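Local structure of peptidase M16 inactive domain family protein (Pseudomonas fluorescens, 3GWB) at residues 115-118 with 119-123; 185-188 with 189-192. The protein is of unproven activity but, as a member of the M16 metallopeptidase family, may be a metal-dependent hydrolase. All coordinates share one frame; numbering follows the deposited sequence.

Contact 1 (115-118 with 119-123)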
ATOM      1  N   PHE A 115     -15.479  17.862  -2.035  1.00 10.01           N
ATOM      2  CA  PHE A 115     -14.248  17.738  -2.811  1.00  9.75           C
ATOM      3  C   PHE A 115     -13.713  19.113  -3.228  1.00  9.55           C
ATOM      4  O   PHE A 115     -12.521  19.384  -3.109  1.00  9.74           O
ATOM      5  CB  PHE A 115     -14.498  16.892  -4.060  1.00  8.85           C
ATOM      6  CG  PHE A 115     -13.271  16.677  -4.908  1.00  9.36           C
ATOM      7  CD1 PHE A 115     -12.261  15.821  -4.489  1.00  8.61           C
ATOM      8  CD2 PHE A 115     -13.120  17.351  -6.117  1.00  9.93           C
ATOM      9  CE1 PHE A 115     -11.119  15.621  -5.268  1.00 10.25           C
ATOM     10  CE2 PHE A 115     -11.980  17.161  -6.907  1.00 11.26           C
ATOM     11  CZ  PHE A 115     -10.976  16.302  -6.477  1.00  9.26           C
ATOM     12  N   ALA A 116     -14.600  19.970  -3.727  1.00  9.31           N
ATOM     13  CA  ALA A 116     -14.197  21.308  -4.152  1.00 11.06           C
ATOM     14  C   ALA A 116     -13.607  22.076  -2.970  1.00 12.32           C
ATOM     15  O   ALA A 116     -12.588  22.759  -3.102  1.00  9.85           O
ATOM     16  CB  ALA A 116     -15.399  22.065  -4.725  1.00 10.61           C
ATOM     17  N   GLU A 117     -14.254  21.963  -1.814  1.00 13.70           N
ATOM     18  CA  GLU A 117     -13.794  22.639  -0.611  1.00 15.36           C
ATOM     19  C   GLU A 117     -12.411  22.128  -0.202  1.00 13.76           C
ATOM     20  O   GLU A 117     -11.520  22.911   0.113  1.00 13.49           O
ATOM     21  CB  GLU A 117     -14.789  22.410   0.532  1.00 19.44           C
ATOM     22  CG  GLU A 117     -14.451  23.155   1.816  1.00 28.52           C
ATOM     23  CD  GLU A 117     -15.119  24.518   1.916  1.00 33.96           C
ATOM     24  OE1 GLU A 117     -16.370  24.574   1.923  1.00 38.28           O
ATOM     25  OE2 GLU A 117     -14.399  25.536   1.998  1.00 37.38           O
ATOM     26  N   VAL A 118     -12.236  20.813  -0.212  1.00 13.08           N
ATOM     27  CA  VAL A 118     -10.959  20.205   0.164  1.00 11.03           C
ATOM     28  C   VAL A 118      -9.792  20.665  -0.722  1.00 12.58           C
ATOM     29  O   VAL A 118      -8.736  21.077  -0.226  1.00 10.01           O
ATOM     30  CB  VAL A 118     -11.062  18.648   0.133  1.00 12.11           C
ATOM     31  CG1 VAL A 118      -9.674  18.015   0.126  1.00  9.73           C
ATOM     32  CG2 VAL A 118     -11.840  18.159   1.356  1.00  9.02           C
ATOM     33  N   VAL A 119      -9.978  20.619  -2.034  1.00 10.66           N
ATOM     34  CA  VAL A 119      -8.905  21.011  -2.931  1.00 10.43           C
ATOM     35  C   VAL A 119      -8.764  22.520  -3.112  1.00  9.83           C
ATOM     36  O   VAL A 119      -7.655  23.018  -3.253  1.00  8.59           O
ATOM     37  CB  VAL A 119      -9.074  20.338  -4.314  1.00 10.27           C
ATOM     38  CG1 VAL A 119      -7.875  20.636  -5.204  1.00 10.35           C
ATOM     39  CG2 VAL A 119      -9.244  18.831  -4.132  1.00  7.33           C
ATOM     40  N   GLY A 120      -9.873  23.253  -3.078  1.00 10.70           N
ATOM     41  CA  GLY A 120      -9.792  24.694  -3.271  1.00  9.71           C
ATOM     42  C   GLY A 120      -9.667  25.581  -2.039  1.00 11.45           C
ATOM     43  O   GLY A 120      -9.130  26.690  -2.123  1.00  9.10           O
ATOM     44  N   LYS A 121     -10.165  25.124  -0.894  1.00 11.42           N
ATOM     45  CA  LYS A 121     -10.087  25.934   0.319  1.00 12.17           C
ATOM     46  C   LYS A 121      -9.600  25.168   1.545  1.00 10.46           C
ATOM     47  O   LYS A 121     -10.267  25.136   2.577  1.00 10.00           O
ATOM     48  CB  LYS A 121     -11.451  26.557   0.610  1.00 12.45           C
ATOM     49  CG  LYS A 121     -11.977  27.450  -0.517  1.00 17.96           C
ATOM     50  CD  LYS A 121     -13.368  27.982  -0.203  1.00 20.26           C
ATOM     51  CE  LYS A 121     -13.895  28.895  -1.311  1.00 24.12           C
ATOM     52  NZ  LYS A 121     -13.967  28.216  -2.641  1.00 23.23           N
ATOM     53  N   PRO A 122      -8.433  24.527   1.447  1.00 11.49           N
ATOM     54  CA  PRO A 122      -7.924  23.785   2.605  1.00 13.59           C
ATOM     55  C   PRO A 122      -7.534  24.771   3.717  1.00 13.40           C
ATOM     56  O   PRO A 122      -7.126  25.903   3.433  1.00 11.03           O
ATOM     57  CB  PRO A 122      -6.717  23.052   2.031  1.00 13.97           C
ATOM     58  CG  PRO A 122      -6.214  24.027   0.998  1.00 13.60           C
ATOM     59  CD  PRO A 122      -7.489  24.458   0.317  1.00 12.67           C
ATOM     60  N   THR A 123      -7.665  24.347   4.973  1.00 13.06           N
ATOM     61  CA  THR A 123      -7.330  25.210   6.108  1.00 16.02           C
ATOM     62  C   THR A 123      -5.962  24.945   6.738  1.00 17.20           C
ATOM     63  O   THR A 123      -5.511  25.717   7.588  1.00 18.38           O
ATOM     64  CB  THR A 123      -8.385  25.100   7.219  1.00 14.23           C
ATOM     65  OG1 THR A 123      -8.534  23.724   7.594  1.00 15.99           O
ATOM     66  CG2 THR A 123      -9.718  25.653   6.741  1.00 16.43           C
TER
HETATM   67  O   HOH W   1     -12.545  25.794   3.926  1.00 10.56           O

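Contact 2 (185-188 with 189-192)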
ATOM      1  N   LYS A 185       0.248  28.016   2.355  1.00 10.93           N
ATOM      2  CA  LYS A 185      -0.840  28.850   1.863  1.00 12.92           C
ATOM      3  C   LYS A 185      -0.450  29.547   0.571  1.00 11.59           C
ATOM      4  O   LYS A 185      -1.236  29.607  -0.376  1.00  8.84           O
ATOM      5  CB  LYS A 185      -1.239  29.887   2.919  1.00 15.40           C
ATOM      6  CG  LYS A 185      -2.045  29.317   4.074  1.00 17.83           C
ATOM      7  CD  LYS A 185      -2.422  30.410   5.065  1.00 23.52           C
ATOM      8  CE  LYS A 185      -3.259  29.853   6.204  1.00 28.27           C
ATOM      9  NZ  LYS A 185      -3.664  30.911   7.173  1.00 30.28           N
ATOM     10  N   ALA A 186       0.773  30.063   0.538  1.00  8.95           N
ATOM     11  CA  ALA A 186       1.272  30.761  -0.640  1.00 10.31           C
ATOM     12  C   ALA A 186       1.505  29.800  -1.802  1.00  9.95           C
ATOM     13  O   ALA A 186       1.215  30.133  -2.952  1.00  8.47           O
ATOM     14  CB  ALA A 186       2.562  31.492  -0.301  1.00 12.18           C
ATOM     15  N   PHE A 187       2.043  28.615  -1.512  1.00 10.53           N
ATOM     16  CA  PHE A 187       2.280  27.631  -2.566  1.00  9.75           C
ATOM     17  C   PHE A 187       0.951  27.190  -3.175  1.00  9.77           C
ATOM     18  O   PHE A 187       0.825  27.071  -4.393  1.00 11.69           O
ATOM     19  CB  PHE A 187       3.008  26.397  -2.030  1.00 10.55           C
ATOM     20  CG  PHE A 187       3.335  25.387  -3.094  1.00 12.76           C
ATOM     21  CD1 PHE A 187       4.359  25.633  -4.006  1.00  9.83           C
ATOM     22  CD2 PHE A 187       2.574  24.229  -3.240  1.00 12.82           C
ATOM     23  CE1 PHE A 187       4.629  24.738  -5.035  1.00 11.58           C
ATOM     24  CE2 PHE A 187       2.839  23.324  -4.272  1.00 13.88           C
ATOM     25  CZ  PHE A 187       3.860  23.584  -5.172  1.00 12.07           C
ATOM     26  N   HIS A 188      -0.035  26.939  -2.320  1.00  7.80           N
ATOM     27  CA  HIS A 188      -1.361  26.515  -2.769  1.00  8.70           C
ATOM     28  C   HIS A 188      -2.038  27.555  -3.666  1.00 10.05           C
ATOM     29  O   HIS A 188      -2.618  27.213  -4.695  1.00  9.06           O
ATOM     30  CB  HIS A 188      -2.245  26.217  -1.553  1.00  7.12           C
ATOM     31  CG  HIS A 188      -3.601  25.685  -1.902  1.00  6.17           C
ATOM     32  ND1 HIS A 188      -4.702  26.499  -2.057  1.00  7.69           N
ATOM     33  CD2 HIS A 188      -4.021  24.429  -2.172  1.00  3.75           C
ATOM     34  CE1 HIS A 188      -5.744  25.765  -2.412  1.00  2.67           C
ATOM     35  NE2 HIS A 188      -5.354  24.505  -2.489  1.00  5.11           N
ATOM     36  N   ALA A 189      -1.952  28.826  -3.279  1.00 10.94           N
ATOM     37  CA  ALA A 189      -2.574  29.903  -4.051  1.00 12.12           C
ATOM     38  C   ALA A 189      -1.942  30.029  -5.439  1.00 12.54           C
ATOM     39  O   ALA A 189      -2.592  30.443  -6.406  1.00 10.98           O
ATOM     40  CB  ALA A 189      -2.443  31.222  -3.294  1.00 15.52           C
ATOM     41  N   LYS A 190      -0.673  29.660  -5.524  1.00 10.97           N
ATOM     42  CA  LYS A 190       0.079  29.725  -6.769  1.00 12.55           C
ATOM     43  C   LYS A 190      -0.011  28.464  -7.634  1.00 12.24           C
ATOM     44  O   LYS A 190      -0.296  28.537  -8.830  1.00 12.80           O
ATOM     45  CB  LYS A 190       1.553  29.998  -6.452  1.00 15.16           C
ATOM     46  CG  LYS A 190       2.488  29.905  -7.649  1.00 15.78           C
ATOM     47  CD  LYS A 190       3.912  30.363  -7.299  1.00 19.15           C
ATOM     48  CE  LYS A 190       4.621  29.399  -6.365  1.00 18.80           C
ATOM     49  NZ  LYS A 190       4.821  28.072  -7.022  1.00 22.48           N
ATOM     50  N   ALA A 191       0.237  27.311  -7.019  1.00 11.17           N
ATOM     51  CA  ALA A 191       0.253  26.040  -7.742  1.00  9.01           C
ATOM     52  C   ALA A 191      -1.094  25.361  -7.935  1.00  8.72           C
ATOM     53  O   ALA A 191      -1.265  24.562  -8.858  1.00  5.99           O
ATOM     54  CB  ALA A 191       1.232  25.081  -7.056  1.00  8.91           C
ATOM     55  N   TYR A 192      -2.055  25.654  -7.071  1.00  7.75           N
ATOM     56  CA  TYR A 192      -3.362  25.037  -7.225  1.00  7.16           C
ATOM     57  C   TYR A 192      -4.366  25.971  -7.889  1.00  7.76           C
ATOM     58  O   TYR A 192      -5.576  25.738  -7.858  1.00  7.21           O
ATOM     59  CB  TYR A 192      -3.873  24.538  -5.870  1.00  7.18           C
ATOM     60  CG  TYR A 192      -3.190  23.249  -5.437  1.00  8.92           C
ATOM     61  CD1 TYR A 192      -1.850  23.248  -5.043  1.00  5.65           C
ATOM     62  CD2 TYR A 192      -3.862  22.031  -5.480  1.00  7.49           C
ATOM     63  CE1 TYR A 192      -1.198  22.068  -4.708  1.00  8.45           C
ATOM     64  CE2 TYR A 192      -3.216  20.835  -5.145  1.00  8.33           C
ATOM     65  CZ  TYR A 192      -1.884  20.867  -4.763  1.00  9.92           C
ATOM     66  OH  TYR A 192      -1.239  19.695  -4.448  1.00 10.29           O
TER

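Contact 1 (115-118 with 119-123)
Val119 lays its CG2 methyl over one face of the Phe115 ring where helix 105-120 runs out, one turn later on the same buried side. The methyl stands 4.0 Å from the ring centroid and 19° off the ring normal, a CH-pi contact displaced toward the rim, over CE1 and CZ. With CG anti to the backbone N (chi1 -178°), the Phe115 side chain runs beside that of Val119, both pointing the same way. The closing turn of the alpha-helix that carries both is tied by backbone bonds: Val119 N to Phe115 O at 3.0 Å and almost straight, then Gly120 N to Ala116 O, and lastly Lys121 N to Glu117 O at 2.8 Å, just as Lys121 departs from helical geometry. Pro122 has no N-H to continue the series, and its CB and CD rest 3.6 Å from Val118 O. On the outer side, Glu117 and Lys121 cross at about a right angle: OE2 of Glu117 touches the aliphatic CB and CD of Lys121, while the charged NZ stays 5.4 Å from that OE2. NZ makes a weak hydrogen bond to Ala220 O instead. Further out, Phe115 packs on Leu38 and Leu40 of strand 35-42, and Val118 meets Ile75 of helix 72-80. A bend at chi2 of Glu117 (93°) carries its carboxylate toward the exit of the helix, where one water donates both to Glu117 OE2 and to Lys121 O, 2.7 Å from each.

Contact 2 (185-188 with 189-192)
Phe187 and His188 each receive a carbon from one turn on over a ring face. The CB of Ala191 lies 3.8 Å from the Phe187 ring centroid, 22° off the normal. The CB of Tyr192 lies 3.9 Å from the His188 ring centroid, 20° off its normal; both are CH-pi contacts offset toward the rim. Tyr192 adds its own ring to the second pair: the imidazole and phenol planes are nearly parallel (14°) yet so displaced that little stacking results, with His188 CD2 3.6 Å from Tyr192 CG. Phe187 CE2 meets the rim of the Tyr192 ring almost in its plane. The ammonium of Lys190 approaches the Phe187 ring obliquely, NZ 3.9 Å from CE1, after bends at chi3 and chi4 fold the chain back. Phe187 and His188 both carry CG anti to the backbone N, which sets their rings beside the following turn. That turn ends helix 181-191. Its straightest bond joins Ala191 N to Phe187 O at 2.7 Å, and the final one brings Tyr192 N to His188 O at 2.9 Å as Tyr192 leaves helical geometry. Two polar atoms of the aromatic pair have partners outside the helix end: His188 NE2 bonds to Val119 O and Tyr192 OH to Asn60 ND2, so each ring is pinned at a polar atom as well as by packing. Ala191 O at the helix end accepts a hydrogen bond from ND2 of Asn196, which leads into strand 197-203. Helix 55-62 packs against this end through Ala56 against Phe187 and Thr59 against Phe187, His188 and Tyr192, while the Tyr192 ring meets Phe42 at the end of strand 35-42.

In the fold
Contacts 1 and 2 are two helix ends meeting beside the same six-stranded mixed sheet, their centres about 12 Å apart and on the same side of the chain's centre. In sequence they come in series: helix 105-120 closes at contact 1, two further helices follow (126-143 and 147-160), and helix 181-191 then closes at contact 2 before strand 197-203 enters the sheet. His188 NE2 to Val119 O, at 2.8 Å, joins them, with Pro122 CD and Gly120 O packed against His188 CE1. Phe42 of strand 35-42 touches Val119 and Tyr192, so both helix ends pack on the same residue of that strand, and segments some 70 residues apart in sequence come together there.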